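Local coordinates for type IV pilus assembly protein PilF (Thermus thermophilus HB8, PDB 5OIU) that binds and probably hydrolyses ATP as a six-subunit motor that powers type IVa pilus assembly, at residues C[175-180]-C[214-219]; C[225-230]-C[258-263]; C[339-344]-C[352-357]. All coordinates share one frame; numbering follows the deposited sequence.

Contact 1. Residues C[175-180]-C[214-219]; sequences TIEDPV and IIMVGE
Strands 175-177 and 214-217 run in parallel, their axes 6° apart, and Ile-176 bonds to both flanks of Val-217. Ile-176 N gives to Met-216 O at 2.8 Å, and Gly-218 N gives to Ile-176 O at 2.7 Å. The bridge partners are Thr-175 with Met-216 and Ile-176 with Val-217. Thr-175 CG2 rests on Met-216 CB at 3.7 Å. The Met-216 chain is bent at chi2 (-79°) and chi3 (-87°). The bends carry CE across to the Glu-177 carboxylate, 3.8 Å from its CD and almost equally far from CG and both oxygens. Thr-175 OG1 donates to Glu-177 OE2 at 2.8 Å, on the anti lone pair, and Gln-189 NE2 also bonds OE2. Replacing Glu-177 with alanine would probably leave Thr-175 OG1 and Gln-189 without their shared acceptor and take away the carboxylate packed against Met-216 CE. On the other face, Ile-176 CG2 and Val-217 CG2 meet loosely at 4.3 Å. Strand 214-217 and the residues to Glu-219 are consistent with the Walker B motif of secretion ATPases, and a bound magnesium ion lies near Gly-218, without contact. The pair belongs to the mainly parallel sheet of the P-loop ATPase domain. Strand 188-191 follows on one side and strand 238-243 on the other. Helix 155-166 packs on Met-216 through Thr-159 and Phe-160, while helix 200-206 lies against Ile-176 and Val-217.

Contact 2. Residues C[225-230]-C[258-263]; sequences TAKIAT and MGVEPF
Val-260 lays its two methyl groups over Ala-226 and Thr-230, on one side of helix 223-235. It sits in the short link between helices 248-257 and 262-268 of the P-loop ATPase domain. The link begins with a Schellman motif, in which Gly-259 leaves the helix with a positive phi of 103°. Glu-261 then takes the N-cap position of the next helix. Val-260 has CG1 anti to its N (chi1 -169°), which sets the two methyls on different partners. CG2 meets Ala-226 CB at 3.7 Å. CG1 lies against Thr-230, closest to OG1 at 3.4 Å. That hydroxyl is already engaged inside its own helix, where Thr-230 OG1 donates to Ala-226 O at 2.8 Å. Thr-230 N reaches the same oxygen from the opposite face of the carbonyl plane. Met-258 CB adds a looser touch on Ala-226 CB. Helix 248-257 closes this apolar patch through Leu-255, which touches both Ala-226 and Val-260. Met-258 O also accepts a bond from Ser-223 OG, near the start of helix 223-235. Lys-227 marks the outer edge of the contact. Its bent chain passes along the link, with CE 3.4 Å from Gly-259 O. No hydrogen bond joins the two segments: Lys-227 NZ comes within 3.1 Å of Glu-261 N, but both are donors.

Contact 3. Residues C[339-344]-C[352-357]; sequences DEIRHA and TEIKEI
This is a buried, apolar helix-to-helix contact in the C-terminal part of the chain, just after strand 328-336. Ile-341 and Ala-344 of one helix pack against Ile-354 and Ile-357 of the other. Ile-357 meets three residues of the first helix. Its CD1 touches Ala-344 CB at 3.9 Å, and its CG2 lies 4.2 Å from Ile-341 CG1. The torsion of Ile-357 explains the split: with chi1 at -70°, CG2 is anti to the backbone N and faces Glu-340 and Ile-341, while CG1 carries CD1 to Ala-344. The Ile-341 and Ile-357 side chains lie alongside one another, pointing opposite ways. Nearer the turn, Ala-344 CB also meets Ile-354 CG1 at 4.2 Å, while the CG2 methyls of Ile-341 and Ile-354 touch at 4.3 Å. The two helices form an antiparallel helical hairpin, with only a short turn between helix 339-347 and helix 351-360. Their segment axes pass 10.1 Å apart at 169°. No hydrogen bond crosses between the segments. Beside the apolar patch, Glu-340 lays its CD 3.9 Å from Ile-357 CG2, and its OE2 makes a salt bridge to Arg-360, further along the second helix. One side of the hairpin rests on strand 328-336 of the central sheet and on helix 248-257. Leu-335 of that strand touches both Ile-341 and Ile-354, and Ile-252 of helix 248-257 also packs on Ile-354. Lys-355 forms a salt bridge to Asp-247, just before that helix.

In the fold
Contact 1 lies deepest, inside the central sheet and near the nucleotide, and it is the one whose segments are joined by backbone hydrogen bonds. Contacts 2 and 3 lie further out and rely on side-chain packing. Contact 2 is partly buried, with a charged lysine at its edge; contact 3 is buried and built mostly from isoleucine. Contacts 1 and 2 touch directly: Val-217 CG1 packs on Thr-225 CG2 at 4.0 Å, and strand 214-217 leads into helix 223-235. Contacts 2 and 3 do not touch, their nearest atoms being about 6 Å apart, but helix 248-257 packs against both. Contact 1 has no touch with contact 3, whose centre is about 28 Å from its own.

Contact 1. Residues C[175-180]-C[214-219]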
loop_
_atom_site.group_PDB
_atom_site.type_symbol
_atom_site.label_atom_id
_atom_site.label_comp_id
_atom_site.label_asym_id
_atom_site.label_seq_id
_atom_site.Cartn_x
_atom_site.Cartn_y
_atom_site.Cartn_z
ATOM N N THR C 175 -1.201 -36.333 -5.146
ATOM C CA THR C 175 -2.053 -35.400 -4.420
ATOM C C THR C 175 -1.592 -35.272 -2.969
ATOM O O THR C 175 -0.929 -36.154 -2.423
ATOM C CB THR C 175 -3.526 -35.846 -4.432
ATOM O OG1 THR C 175 -3.704 -36.930 -3.516
ATOM C CG2 THR C 175 -3.957 -36.332 -5.787
ATOM N N ILE C 176 -1.947 -34.152 -2.345
ATOM C CA ILE C 176 -1.908 -33.997 -0.896
ATOM C C ILE C 176 -3.253 -33.413 -0.464
ATOM O O ILE C 176 -3.716 -32.407 -1.019
ATOM C CB ILE C 176 -0.721 -33.121 -0.432
ATOM C CG1 ILE C 176 -0.672 -33.040 1.097
ATOM C CG2 ILE C 176 -0.741 -31.748 -1.084
ATOM C CD1 ILE C 176 -0.480 -34.369 1.752
ATOM N N GLU C 177 -3.901 -34.066 0.494
ATOM C CA GLU C 177 -5.324 -33.846 0.734
ATOM C C GLU C 177 -5.620 -33.852 2.225
ATOM O O GLU C 177 -4.967 -34.551 3.004
ATOM C CB GLU C 177 -6.185 -34.905 0.022
ATOM C CG GLU C 177 -5.915 -35.027 -1.467
ATOM C CD GLU C 177 -6.893 -35.942 -2.165
ATOM O OE1 GLU C 177 -8.114 -35.821 -1.902
ATOM O OE2 GLU C 177 -6.440 -36.796 -2.963
ATOM N N ASP C 178 -6.599 -33.044 2.620
ATOM C CA ASP C 178 -7.046 -32.993 4.011
ATOM C C ASP C 178 -8.560 -32.964 4.060
ATOM O O ASP C 178 -9.174 -31.890 4.065
ATOM C CB ASP C 178 -6.485 -31.778 4.744
ATOM C CG ASP C 178 -6.963 -31.705 6.184
ATOM O OD1 ASP C 178 -7.415 -32.741 6.719
ATOM O OD2 ASP C 178 -6.891 -30.613 6.781
ATOM N N PRO C 179 -9.205 -34.135 4.127
ATOM C CA PRO C 179 -8.540 -35.434 4.091
ATOM C C PRO C 179 -8.531 -35.975 2.662
ATOM O O PRO C 179 -8.966 -35.275 1.756
ATOM C CB PRO C 179 -9.426 -36.282 5.003
ATOM C CG PRO C 179 -10.833 -35.748 4.711
ATOM C CD PRO C 179 -10.667 -34.285 4.275
ATOM N N VAL C 180 -8.052 -37.197 2.453
ATOM C CA VAL C 180 -8.317 -37.873 1.188
ATOM C C VAL C 180 -9.769 -38.338 1.190
ATOM O O VAL C 180 -10.185 -39.101 2.072
ATOM C CB VAL C 180 -7.360 -39.054 0.982
ATOM C CG1 VAL C 180 -7.862 -39.943 -0.128
ATOM C CG2 VAL C 180 -5.974 -38.556 0.647
ATOM N N ILE C 214 1.946 -34.364 -12.439
ATOM C CA ILE C 214 0.763 -33.649 -12.000
ATOM C C ILE C 214 0.746 -33.672 -10.483
ATOM O O ILE C 214 0.831 -34.746 -9.874
ATOM C CB ILE C 214 -0.515 -34.283 -12.567
ATOM C CG1 ILE C 214 -0.544 -34.161 -14.095
ATOM C CG2 ILE C 214 -1.746 -33.666 -11.900
ATOM C CD1 ILE C 214 -1.586 -35.064 -14.761
ATOM N N ILE C 215 0.650 -32.494 -9.879
ATOM C CA ILE C 215 0.534 -32.365 -8.440
ATOM C C ILE C 215 -0.824 -31.766 -8.126
ATOM O O ILE C 215 -1.239 -30.781 -8.752
ATOM C CB ILE C 215 1.661 -31.498 -7.859
ATOM C CG1 ILE C 215 2.987 -32.258 -7.954
ATOM C CG2 ILE C 215 1.343 -31.132 -6.422
ATOM C CD1 ILE C 215 4.212 -31.405 -7.780
ATOM N N MET C 216 -1.512 -32.344 -7.150
ATOM C CA MET C 216 -2.780 -31.805 -6.677
ATOM C C MET C 216 -2.635 -31.410 -5.217
ATOM O O MET C 216 -2.363 -32.260 -4.363
ATOM C CB MET C 216 -3.913 -32.815 -6.841
ATOM C CG MET C 216 -5.298 -32.152 -6.875
ATOM S SD MET C 216 -5.970 -31.686 -5.254
ATOM C CE MET C 216 -6.790 -33.211 -4.781
ATOM N N VAL C 217 -2.827 -30.128 -4.935
ATOM C CA VAL C 217 -2.796 -29.612 -3.576
ATOM C C VAL C 217 -4.248 -29.411 -3.136
ATOM O O VAL C 217 -4.971 -28.584 -3.705
ATOM C CB VAL C 217 -1.983 -28.318 -3.504
ATOM C CG1 VAL C 217 -2.012 -27.760 -2.105
ATOM C CG2 VAL C 217 -0.553 -28.578 -3.936
ATOM N N GLY C 218 -4.692 -30.182 -2.133
ATOM C CA GLY C 218 -6.102 -30.173 -1.769
ATOM C C GLY C 218 -6.577 -28.831 -1.251
ATOM O O GLY C 218 -7.747 -28.464 -1.432
ATOM N N GLU C 219 -5.679 -28.084 -0.608
ATOM C CA GLU C 219 -6.004 -26.768 -0.075
ATOM C C GLU C 219 -4.718 -25.970 0.066
ATOM O O GLU C 219 -3.776 -26.421 0.729
ATOM C CB GLU C 219 -6.716 -26.893 1.274
ATOM C CG GLU C 219 -7.899 -25.982 1.436
ATOM C CD GLU C 219 -8.175 -25.621 2.889
ATOM O OE1 GLU C 219 -8.164 -26.538 3.751
ATOM O OE2 GLU C 219 -8.397 -24.413 3.166
#

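Contact 2. Residues C[225-230]-C[258-263]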
loop_
_atom_site.group_PDB
_atom_site.type_symbol
_atom_site.label_atom_id
_atom_site.label_comp_id
_atom_site.label_asym_id
_atom_site.label_seq_id
_atom_site.Cartn_x
_atom_site.Cartn_y
_atom_site.Cartn_z
ATOM N N THR C 225 2.976 -23.196 1.652
ATOM C CA THR C 225 2.335 -24.046 0.653
ATOM C C THR C 225 2.087 -23.290 -0.644
ATOM O O THR C 225 2.335 -23.821 -1.733
ATOM C CB THR C 225 1.016 -24.614 1.194
ATOM O OG1 THR C 225 1.285 -25.488 2.308
ATOM C CG2 THR C 225 0.265 -25.366 0.104
ATOM N N ALA C 226 1.598 -22.050 -0.551
ATOM C CA ALA C 226 1.394 -21.260 -1.760
ATOM C C ALA C 226 2.710 -21.050 -2.501
ATOM O O ALA C 226 2.752 -21.076 -3.736
ATOM C CB ALA C 226 0.748 -19.916 -1.423
ATOM N N LYS C 227 3.800 -20.844 -1.767
ATOM C CA LYS C 227 5.056 -20.574 -2.448
ATOM C C LYS C 227 5.610 -21.844 -3.085
ATOM O O LYS C 227 6.032 -21.821 -4.246
ATOM C CB LYS C 227 6.058 -19.925 -1.486
ATOM C CG LYS C 227 6.284 -18.408 -1.729
ATOM C CD LYS C 227 7.177 -18.130 -2.992
ATOM C CE LYS C 227 7.171 -16.644 -3.464
ATOM N NZ LYS C 227 7.205 -16.499 -4.949
ATOM N N ILE C 228 5.561 -22.976 -2.375
ATOM C CA ILE C 228 6.031 -24.233 -2.972
ATOM C C ILE C 228 5.154 -24.637 -4.155
ATOM O O ILE C 228 5.651 -25.097 -5.187
ATOM C CB ILE C 228 6.100 -25.351 -1.917
ATOM C CG1 ILE C 228 7.129 -25.008 -0.845
ATOM C CG2 ILE C 228 6.438 -26.667 -2.565
ATOM C CD1 ILE C 228 7.006 -25.840 0.372
ATOM N N ALA C 229 3.840 -24.454 -4.041
ATOM C CA ALA C 229 2.977 -24.809 -5.161
ATOM C C ALA C 229 3.270 -23.940 -6.377
ATOM O O ALA C 229 3.305 -24.444 -7.503
ATOM C CB ALA C 229 1.507 -24.707 -4.750
ATOM N N THR C 230 3.504 -22.635 -6.176
ATOM C CA THR C 230 3.856 -21.781 -7.309
ATOM C C THR C 230 5.214 -22.168 -7.882
ATOM O O THR C 230 5.397 -22.190 -9.102
ATOM C CB THR C 230 3.861 -20.305 -6.902
ATOM O OG1 THR C 230 2.625 -19.971 -6.275
ATOM C CG2 THR C 230 4.035 -19.413 -8.120
ATOM N N MET C 258 -0.512 -14.022 0.395
ATOM C CA MET C 258 0.136 -15.086 1.085
ATOM C C MET C 258 1.644 -15.061 0.931
ATOM O O MET C 258 2.330 -15.847 1.526
ATOM C CB MET C 258 -0.464 -16.418 0.712
ATOM C CG MET C 258 -1.917 -16.535 1.076
ATOM S SD MET C 258 -2.761 -17.908 0.317
ATOM C CE MET C 258 -2.840 -19.019 1.673
ATOM N N GLY C 259 2.149 -14.134 0.142
ATOM C CA GLY C 259 3.569 -13.959 -0.035
ATOM C C GLY C 259 4.125 -14.499 -1.323
ATOM O O GLY C 259 5.346 -14.639 -1.440
ATOM N N VAL C 260 3.279 -14.820 -2.287
ATOM C CA VAL C 260 3.766 -15.247 -3.584
ATOM C C VAL C 260 4.149 -14.002 -4.362
ATOM O O VAL C 260 3.321 -13.107 -4.547
ATOM C CB VAL C 260 2.705 -16.058 -4.332
ATOM C CG1 VAL C 260 3.330 -16.707 -5.558
ATOM C CG2 VAL C 260 2.103 -17.103 -3.409
ATOM N N GLU C 261 5.397 -13.941 -4.813
ATOM C CA GLU C 261 5.852 -12.800 -5.600
ATOM C C GLU C 261 4.951 -12.606 -6.814
ATOM O O GLU C 261 4.677 -13.573 -7.538
ATOM C CB GLU C 261 7.295 -12.988 -6.071
ATOM C CG GLU C 261 8.323 -12.787 -4.994
ATOM C CD GLU C 261 8.377 -11.359 -4.539
ATOM O OE1 GLU C 261 7.909 -10.483 -5.298
ATOM O OE2 GLU C 261 8.894 -11.113 -3.429
ATOM N N PRO C 262 4.475 -11.396 -7.072
ATOM C CA PRO C 262 3.675 -11.173 -8.287
ATOM C C PRO C 262 4.352 -11.666 -9.559
ATOM O O PRO C 262 3.666 -12.151 -10.470
ATOM C CB PRO C 262 3.476 -9.652 -8.297
ATOM C CG PRO C 262 3.602 -9.259 -6.846
ATOM C CD PRO C 262 4.618 -10.178 -6.252
ATOM N N PHE C 263 5.679 -11.576 -9.662
ATOM C CA PHE C 263 6.293 -12.069 -10.888
ATOM C C PHE C 263 6.220 -13.590 -10.954
ATOM O O PHE C 263 5.994 -14.148 -12.034
ATOM C CB PHE C 263 7.734 -11.534 -11.052
ATOM C CG PHE C 263 8.740 -12.027 -10.024
ATOM C CD1 PHE C 263 9.323 -13.284 -10.135
ATOM C CD2 PHE C 263 9.175 -11.192 -9.018
ATOM C CE1 PHE C 263 10.282 -13.722 -9.215
ATOM C CE2 PHE C 263 10.126 -11.618 -8.099
ATOM C CZ PHE C 263 10.686 -12.892 -8.202
#

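Contact 3. Residues C[339-344]-C[352-357]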
loop_
_atom_site.group_PDB
_atom_site.type_symbol
_atom_site.label_atom_id
_atom_site.label_comp_id
_atom_site.label_asym_id
_atom_site.label_seq_id
_atom_site.Cartn_x
_atom_site.Cartn_y
_atom_site.Cartn_z
ATOM N N ASP C 339 -1.446 -12.536 -21.892
ATOM C CA ASP C 339 -0.382 -11.557 -21.702
ATOM C C ASP C 339 -0.892 -10.351 -20.934
ATOM O O ASP C 339 -0.199 -9.816 -20.055
ATOM C CB ASP C 339 0.187 -11.112 -23.047
ATOM C CG ASP C 339 0.254 -12.232 -24.049
ATOM O OD1 ASP C 339 1.185 -13.062 -23.926
ATOM O OD2 ASP C 339 -0.628 -12.286 -24.938
ATOM N N GLU C 340 -2.118 -9.921 -21.238
ATOM C CA GLU C 340 -2.640 -8.704 -20.630
ATOM C C GLU C 340 -2.831 -8.886 -19.131
ATOM O O GLU C 340 -2.418 -8.029 -18.335
ATOM C CB GLU C 340 -3.944 -8.303 -21.306
ATOM C CG GLU C 340 -4.103 -6.811 -21.374
ATOM C CD GLU C 340 -5.435 -6.418 -21.955
ATOM O OE1 GLU C 340 -6.015 -7.247 -22.698
ATOM O OE2 GLU C 340 -5.898 -5.291 -21.661
ATOM N N ILE C 341 -3.445 -10.007 -18.727
ATOM C CA ILE C 341 -3.610 -10.303 -17.307
ATOM C C ILE C 341 -2.251 -10.445 -16.631
ATOM O O ILE C 341 -2.008 -9.873 -15.559
ATOM C CB ILE C 341 -4.464 -11.565 -17.121
ATOM C CG1 ILE C 341 -5.910 -11.268 -17.489
ATOM C CG2 ILE C 341 -4.362 -12.060 -15.697
ATOM C CD1 ILE C 341 -6.616 -12.446 -18.113
ATOM N N ARG C 342 -1.347 -11.217 -17.249
ATOM C CA ARG C 342 0.020 -11.326 -16.743
ATOM C C ARG C 342 0.603 -9.945 -16.520
ATOM O O ARG C 342 1.129 -9.639 -15.446
ATOM C CB ARG C 342 0.888 -12.134 -17.719
ATOM C CG ARG C 342 0.900 -13.627 -17.436
ATOM C CD ARG C 342 1.808 -14.394 -18.356
ATOM N NE ARG C 342 1.111 -15.520 -18.977
ATOM C CZ ARG C 342 0.636 -15.507 -20.221
ATOM N NH1 ARG C 342 0.790 -14.432 -20.979
ATOM N NH2 ARG C 342 0.012 -16.570 -20.714
ATOM N N HIS C 343 0.459 -9.082 -17.525
ATOM C CA HIS C 343 0.891 -7.695 -17.413
ATOM C C HIS C 343 0.195 -6.987 -16.241
ATOM O O HIS C 343 0.831 -6.222 -15.500
ATOM C CB HIS C 343 0.638 -7.013 -18.768
ATOM C CG HIS C 343 1.022 -5.570 -18.825
ATOM N ND1 HIS C 343 1.933 -4.998 -17.960
ATOM C CD2 HIS C 343 0.617 -4.580 -19.657
ATOM C CE1 HIS C 343 2.066 -3.716 -18.252
ATOM N NE2 HIS C 343 1.281 -3.439 -19.280
ATOM N N ALA C 344 -1.096 -7.264 -16.019
ATOM C CA ALA C 344 -1.796 -6.584 -14.927
ATOM C C ALA C 344 -1.327 -7.077 -13.564
ATOM O O ALA C 344 -1.266 -6.293 -12.609
ATOM C CB ALA C 344 -3.308 -6.756 -15.062
ATOM N N THR C 352 -10.460 -6.170 -8.857
ATOM C CA THR C 352 -11.552 -5.609 -9.649
ATOM C C THR C 352 -11.084 -5.221 -11.045
ATOM O O THR C 352 -11.827 -5.375 -12.020
ATOM C CB THR C 352 -12.156 -4.402 -8.925
ATOM O OG1 THR C 352 -12.931 -4.857 -7.807
ATOM C CG2 THR C 352 -13.040 -3.573 -9.854
ATOM N N GLU C 353 -9.853 -4.726 -11.162
ATOM C CA GLU C 353 -9.328 -4.344 -12.472
ATOM C C GLU C 353 -9.045 -5.573 -13.324
ATOM O O GLU C 353 -9.477 -5.649 -14.487
ATOM C CB GLU C 353 -8.074 -3.488 -12.297
ATOM C CG GLU C 353 -8.365 -2.298 -11.402
ATOM C CD GLU C 353 -7.200 -1.354 -11.222
ATOM O OE1 GLU C 353 -6.311 -1.638 -10.380
ATOM O OE2 GLU C 353 -7.196 -0.315 -11.919
ATOM N N ILE C 354 -8.350 -6.559 -12.749
ATOM C CA ILE C 354 -8.145 -7.821 -13.453
ATOM C C ILE C 354 -9.470 -8.364 -13.948
ATOM O O ILE C 354 -9.586 -8.812 -15.097
ATOM C CB ILE C 354 -7.426 -8.833 -12.548
ATOM C CG1 ILE C 354 -6.016 -8.339 -12.217
ATOM C CG2 ILE C 354 -7.406 -10.195 -13.216
ATOM C CD1 ILE C 354 -5.394 -9.048 -11.046
ATOM N N LYS C 355 -10.502 -8.282 -13.102
ATOM C CA LYS C 355 -11.816 -8.810 -13.449
ATOM C C LYS C 355 -12.395 -8.109 -14.669
ATOM O O LYS C 355 -12.973 -8.759 -15.544
ATOM C CB LYS C 355 -12.777 -8.690 -12.261
ATOM C CG LYS C 355 -13.983 -9.666 -12.335
ATOM C CD LYS C 355 -15.222 -9.103 -11.672
ATOM C CE LYS C 355 -16.219 -10.194 -11.265
ATOM N NZ LYS C 355 -16.325 -10.333 -9.769
ATOM N N GLU C 356 -12.256 -6.781 -14.749
ATOM C CA GLU C 356 -12.781 -6.092 -15.922
ATOM C C GLU C 356 -11.912 -6.342 -17.153
ATOM O O GLU C 356 -12.444 -6.450 -18.267
ATOM C CB GLU C 356 -12.933 -4.601 -15.628
ATOM C CG GLU C 356 -14.166 -4.274 -14.721
ATOM C CD GLU C 356 -15.424 -5.136 -15.022
ATOM O OE1 GLU C 356 -15.940 -5.044 -16.175
ATOM O OE2 GLU C 356 -15.899 -5.890 -14.115
ATOM N N ILE C 357 -10.589 -6.468 -16.981
ATOM C CA ILE C 357 -9.750 -6.895 -18.103
ATOM C C ILE C 357 -10.175 -8.277 -18.590
ATOM O O ILE C 357 -10.381 -8.495 -19.790
ATOM C CB ILE C 357 -8.257 -6.893 -17.726
ATOM C CG1 ILE C 357 -7.719 -5.474 -17.547
ATOM C CG2 ILE C 357 -7.472 -7.631 -18.805
ATOM C CD1 ILE C 357 -6.630 -5.383 -16.493
#